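Local coordinates for basic blue protein (Cucumis sativus, PDB 2CBP) that binds a single copper ion in a type 1 (blue) site and, like other phytocyanins, probably serves as an electron-transfer protein, at residues H39-V44 and D66-P71; Y76-C79 and H84-S87. All blocks are in the same frame, centred on the assembly; numbering follows the deposited sequence.

Contact 1 (H39-V44 and D66-P71); sequences HNVVVV and DQIKLP. With CU (copper (II) ion), chain B.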
loop_
_atom_site.group_PDB
_atom_site.type_symbol
_atom_site.label_atom_id
_atom_site.label_comp_id
_atom_site.label_asym_id
_atom_site.label_seq_id
_atom_site.Cartn_x
_atom_site.Cartn_y
_atom_site.Cartn_z
ATOM N N HIS A 39 -0.344 11.552 -4.939
ATOM C CA HIS A 39 -0.246 10.374 -4.065
ATOM C C HIS A 39 1.150 9.745 -4.091
ATOM O O HIS A 39 1.951 10.012 -4.967
ATOM C CB HIS A 39 -1.258 9.318 -4.519
ATOM C CG HIS A 39 -2.707 9.664 -4.552
ATOM N ND1 HIS A 39 -3.502 9.764 -3.404
ATOM C CD2 HIS A 39 -3.497 9.905 -5.653
ATOM C CE1 HIS A 39 -4.691 10.074 -3.831
ATOM N NE2 HIS A 39 -4.744 10.169 -5.167
ATOM N N ASN A 40 1.401 8.882 -3.111
ATOM C CA ASN A 40 2.640 8.146 -2.941
ATOM C C ASN A 40 2.269 6.786 -2.283
ATOM O O ASN A 40 1.116 6.521 -1.952
ATOM C CB ASN A 40 3.753 8.866 -2.148
ATOM C CG ASN A 40 3.366 9.257 -0.751
ATOM O OD1 ASN A 40 2.424 8.674 -0.155
ATOM N ND2 ASN A 40 4.020 10.270 -0.172
ATOM N N VAL A 41 3.329 5.991 -2.160
ATOM C CA VAL A 41 3.216 4.661 -1.514
ATOM C C VAL A 41 4.317 4.671 -0.451
ATOM O O VAL A 41 5.506 4.901 -0.789
ATOM C CB VAL A 41 3.345 3.501 -2.526
ATOM C CG1 VAL A 41 3.314 2.137 -1.838
ATOM C CG2 VAL A 41 2.328 3.578 -3.647
ATOM N N VAL A 42 3.935 4.425 0.784
ATOM C CA VAL A 42 4.875 4.413 1.906
ATOM C C VAL A 42 4.754 3.065 2.632
ATOM O O VAL A 42 3.629 2.646 2.970
ATOM C CB VAL A 42 4.620 5.636 2.831
ATOM C CG1 VAL A 42 5.648 5.809 3.937
ATOM C CG2 VAL A 42 4.420 6.935 2.058
ATOM N N VAL A 43 5.891 2.469 2.838
ATOM C CA VAL A 43 6.010 1.172 3.521
ATOM C C VAL A 43 6.266 1.421 5.011
ATOM O O VAL A 43 7.351 1.882 5.403
ATOM C CB VAL A 43 7.136 0.332 2.882
ATOM C CG1 VAL A 43 7.124 -1.077 3.488
ATOM C CG2 VAL A 43 7.038 0.300 1.383
ATOM N N VAL A 44 5.239 1.079 5.780
ATOM C CA VAL A 44 5.297 1.285 7.249
ATOM C C VAL A 44 5.126 -0.008 8.029
ATOM O O VAL A 44 5.020 -1.087 7.455
ATOM C CB VAL A 44 4.208 2.341 7.608
ATOM C CG1 VAL A 44 4.437 3.677 6.929
ATOM C CG2 VAL A 44 2.802 1.829 7.332
ATOM N N ASP A 66 4.453 1.668 -9.316
ATOM C CA ASP A 66 5.384 0.893 -8.506
ATOM C C ASP A 66 5.004 -0.587 -8.440
ATOM O O ASP A 66 3.844 -0.930 -8.306
ATOM C CB ASP A 66 5.505 1.433 -7.077
ATOM C CG ASP A 66 5.627 2.947 -7.053
ATOM O OD1 ASP A 66 6.661 3.374 -7.674
ATOM O OD2 ASP A 66 4.803 3.615 -6.473
ATOM N N GLN A 67 6.060 -1.397 -8.535
ATOM C CA GLN A 67 5.955 -2.866 -8.460
ATOM C C GLN A 67 6.699 -3.283 -7.185
ATOM O O GLN A 67 7.929 -3.234 -7.173
ATOM C CB GLN A 67 6.524 -3.552 -9.684
ATOM C CG GLN A 67 5.677 -3.370 -10.923
ATOM C CD GLN A 67 5.919 -4.398 -12.006
ATOM O OE1 GLN A 67 5.619 -5.589 -11.861
ATOM N NE2 GLN A 67 6.453 -3.909 -13.122
ATOM N N ILE A 68 5.941 -3.620 -6.167
ATOM C CA ILE A 68 6.499 -4.023 -4.863
ATOM C C ILE A 68 6.315 -5.500 -4.574
ATOM O O ILE A 68 5.247 -6.086 -4.521
ATOM C CB ILE A 68 5.938 -3.134 -3.734
ATOM C CG1 ILE A 68 6.231 -1.689 -4.127
ATOM C CG2 ILE A 68 6.601 -3.500 -2.433
ATOM C CD1 ILE A 68 5.633 -0.587 -3.287
ATOM N N LYS A 69 7.477 -6.149 -4.405
ATOM C CA LYS A 69 7.555 -7.592 -4.150
ATOM C C LYS A 69 7.355 -7.779 -2.643
ATOM O O LYS A 69 7.982 -7.096 -1.829
ATOM C CB LYS A 69 8.855 -8.202 -4.606
ATOM C CG LYS A 69 8.872 -9.691 -4.923
ATOM C CD LYS A 69 10.308 -10.163 -5.178
ATOM C CE LYS A 69 10.353 -11.617 -5.604
ATOM N NZ LYS A 69 9.622 -12.479 -4.645
ATOM N N LEU A 70 6.469 -8.706 -2.338
ATOM C CA LEU A 70 6.173 -8.968 -0.934
ATOM C C LEU A 70 7.080 -9.989 -0.268
ATOM O O LEU A 70 7.277 -11.114 -0.755
ATOM C CB LEU A 70 4.750 -9.517 -0.889
ATOM C CG LEU A 70 3.603 -8.591 -1.255
ATOM C CD1 LEU A 70 2.310 -9.348 -1.070
ATOM C CD2 LEU A 70 3.613 -7.325 -0.430
ATOM N N PRO A 71 7.589 -9.583 0.880
ATOM C CA PRO A 71 8.402 -10.466 1.733
ATOM C C PRO A 71 7.406 -11.383 2.457
ATOM O O PRO A 71 6.152 -11.138 2.474
ATOM C CB PRO A 71 9.109 -9.496 2.648
ATOM C CG PRO A 71 8.148 -8.336 2.846
ATOM C CD PRO A 71 7.378 -8.269 1.537
HETATM CU CU CU B . -2.964 9.605 -1.557
#
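Face-to-face packing between the two sheets of the cupredoxin-like beta-sandwich joins Val-41 to Asp-66 and Ile-68 in the buried interior. Strand 41-44 belongs to the four-stranded antiparallel sheet and strand 65-69 lies at the border of the three-stranded one; their closest CA pair, Val-41 and Asp-66, is 8.2 Å apart, a spacing bridged by side chains alone. Val-41 carries the contact by splitting its two methyls between two partners. With CG1 anti to the backbone N (chi1 176°), that methyl is set to meet the far end of Ile-68, and the two side chains lie alongside each other, running opposite ways, with Val-41 CG1 3.9 Å from Ile-68 CD1. In Ile-68, CD1 lies anti to CA (chi2 172°), which carries the terminal methyl out to Val-41. The other methyl, Val-41 CG2, faces a polar neighbour: Asp-66 reaches in from the facing sheet and brings OD2 to within 3.8 Å, a plain van der Waals approach. The carboxylate is buried, but its polar needs are met elsewhere, OD1 by the hydroxyl of Ser-63 and OD2 by that of Tyr-34, and these two bonds should restrain its rotation beside the valine. Phe-32 touches both Val-41 and Ile-68, while Tyr-61 packs on Asp-66 and Ile-68, which makes the pair part of a larger aromatic and aliphatic core between the sheets. Just before the strand, the chain supplies a ligand of the blue copper site, His-39, whose ring meets Phe-13 edge-to-face. The ring coordinates the copper through His-39 ND1, at 1.9 Å from the ion.

Contact 2 (Y76-C79 and H84-S87); sequences YFIC and HCQS. With CU (copper (II) ion), chain B.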
loop_
_atom_site.group_PDB
_atom_site.type_symbol
_atom_site.label_atom_id
_atom_site.label_comp_id
_atom_site.label_asym_id
_atom_site.label_seq_id
_atom_site.Cartn_x
_atom_site.Cartn_y
_atom_site.Cartn_z
ATOM N N TYR A 76 2.504 -3.446 5.341
ATOM C CA TYR A 76 1.600 -2.317 5.513
ATOM C C TYR A 76 2.053 -1.149 4.622
ATOM O O TYR A 76 3.238 -0.794 4.598
ATOM C CB TYR A 76 1.590 -1.903 7.003
ATOM C CG TYR A 76 1.158 -3.021 7.946
ATOM C CD1 TYR A 76 -0.200 -3.261 8.183
ATOM C CD2 TYR A 76 2.099 -3.812 8.588
ATOM C CE1 TYR A 76 -0.614 -4.282 9.036
ATOM C CE2 TYR A 76 1.704 -4.841 9.458
ATOM C CZ TYR A 76 0.359 -5.062 9.680
ATOM O OH TYR A 76 0.002 -6.070 10.536
ATOM N N PHE A 77 1.076 -0.617 3.913
ATOM C CA PHE A 77 1.286 0.500 2.984
ATOM C C PHE A 77 0.231 1.588 3.240
ATOM O O PHE A 77 -0.963 1.341 3.435
ATOM C CB PHE A 77 1.196 0.085 1.486
ATOM C CG PHE A 77 2.020 -1.109 1.127
ATOM C CD1 PHE A 77 1.475 -2.398 1.304
ATOM C CD2 PHE A 77 3.312 -0.964 0.667
ATOM C CE1 PHE A 77 2.248 -3.525 1.018
ATOM C CE2 PHE A 77 4.113 -2.087 0.367
ATOM C CZ PHE A 77 3.547 -3.357 0.559
ATOM N N ILE A 78 0.751 2.824 3.166
ATOM C CA ILE A 78 -0.150 3.973 3.318
ATOM C C ILE A 78 0.278 5.043 2.286
ATOM O O ILE A 78 1.368 4.953 1.723
ATOM C CB ILE A 78 -0.122 4.622 4.698
ATOM C CG1 ILE A 78 1.213 5.305 4.928
ATOM C CG2 ILE A 78 -0.401 3.647 5.829
ATOM C CD1 ILE A 78 1.383 6.049 6.257
ATOM N N CYS A 79 -0.614 5.986 2.106
ATOM C CA CYS A 79 -0.330 7.171 1.248
ATOM C C CYS A 79 -0.134 8.250 2.354
ATOM O O CYS A 79 -1.079 8.311 3.178
ATOM C CB CYS A 79 -1.386 7.546 0.265
ATOM S SG CYS A 79 -1.165 9.206 -0.439
ATOM N N HIS A 84 -4.703 11.613 3.536
ATOM C CA HIS A 84 -5.008 10.432 2.677
ATOM C C HIS A 84 -5.141 9.143 3.480
ATOM O O HIS A 84 -6.098 8.392 3.211
ATOM C CB HIS A 84 -4.002 10.325 1.548
ATOM C CG HIS A 84 -4.137 11.410 0.497
ATOM N ND1 HIS A 84 -3.891 11.158 -0.824
ATOM C CD2 HIS A 84 -4.503 12.721 0.643
ATOM C CE1 HIS A 84 -4.067 12.281 -1.454
ATOM N NE2 HIS A 84 -4.447 13.258 -0.629
ATOM N N CYS A 85 -4.188 8.938 4.388
ATOM C CA CYS A 85 -4.195 7.726 5.237
ATOM C C CYS A 85 -5.496 7.702 6.030
ATOM O O CYS A 85 -6.180 6.681 6.144
ATOM C CB CYS A 85 -2.956 7.678 6.115
ATOM S SG CYS A 85 -2.851 6.230 7.169
ATOM N N GLN A 86 -5.826 8.863 6.575
ATOM C CA GLN A 86 -7.047 9.068 7.376
ATOM C C GLN A 86 -8.316 8.860 6.582
ATOM O O GLN A 86 -9.413 8.653 7.145
ATOM C CB GLN A 86 -7.019 10.478 7.959
ATOM C CG GLN A 86 -5.896 10.682 8.942
ATOM C CD GLN A 86 -4.587 11.089 8.339
ATOM O OE1 GLN A 86 -4.404 11.232 7.134
ATOM N NE2 GLN A 86 -3.617 11.297 9.214
ATOM N N SER A 87 -8.188 8.906 5.257
ATOM C CA SER A 87 -9.343 8.734 4.373
ATOM C C SER A 87 -9.423 7.311 3.842
ATOM O O SER A 87 -10.245 7.090 2.916
ATOM C CB SER A 87 -9.317 9.728 3.213
ATOM O OG SER A 87 -9.281 11.069 3.650
HETATM CU CU CU B . -2.964 9.605 -1.557
#
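Cys-79 and His-84 meet around the copper ion, and the residues beside them, Ile-78 and Cys-85, pack together behind the metal. From its CB, 4.0 Å from His-84 CB, the side chain of Cys-79 runs to a sulfur anti to the backbone N (chi1 166°). There the thiolate sulfur binds the metal, Cys-79 SG lying 2.2 Å from the copper. The same atom also comes within 3.4 Å of His-84 ND1, as expected of two ligands of one ion; the sulfur approaches the imidazole obliquely, 59° off the ring normal. The CB of His-84 points towards 76-79, while the far side of the ring turns outward and ND1 stays on the copper. Phe-13, Phe-81 and His-39 also meet this ring and probably add to the hold that the metal bond has on it. On the backbone side, Cys-79 O and Cys-85 N are 3.4 Å apart, but the angle is too poor for a hydrogen bond. Behind them Ile-78 CG2 rests 3.8 Å from Cys-85 SG, a sulfur that is itself tied to Cys-52 in a disulfide. That crosslink fixes the turn carrying His-84 to a distant part of the chain, while within the turn Ser-87 N donates to His-84 O at 3.0 Å. With His-39 brought in from an earlier loop and Met-89, which is also backbone-bonded to Cys-79, following the turn, the copper has the Cys, His, His and Met ligands of a type 1 centre, three of them gathered on the loop between the last two strands, as is typical of cupredoxins and of the phytocyanins among them.

In the fold
From the N terminus the chain first reaches 39-44, which gives the copper an early ligand before entering the four-stranded sheet. Contact 1 then closes the loop holding helix 46-51 and strand 59-61, joining that sheet to the three-stranded one at strand 65-69. The chain returns to the four-stranded sheet in strand 73-78, and contact 2 closes a much shorter loop, of four residues, at the metal. The two loops follow in series, neither enclosing nor crossing the other. Their segments nevertheless meet: strands 41-44 and 73-78 are sheet neighbours, with a probable hydrogen bond from Val-42 N to Ile-78 O, and both contacts include residues that bind the same copper.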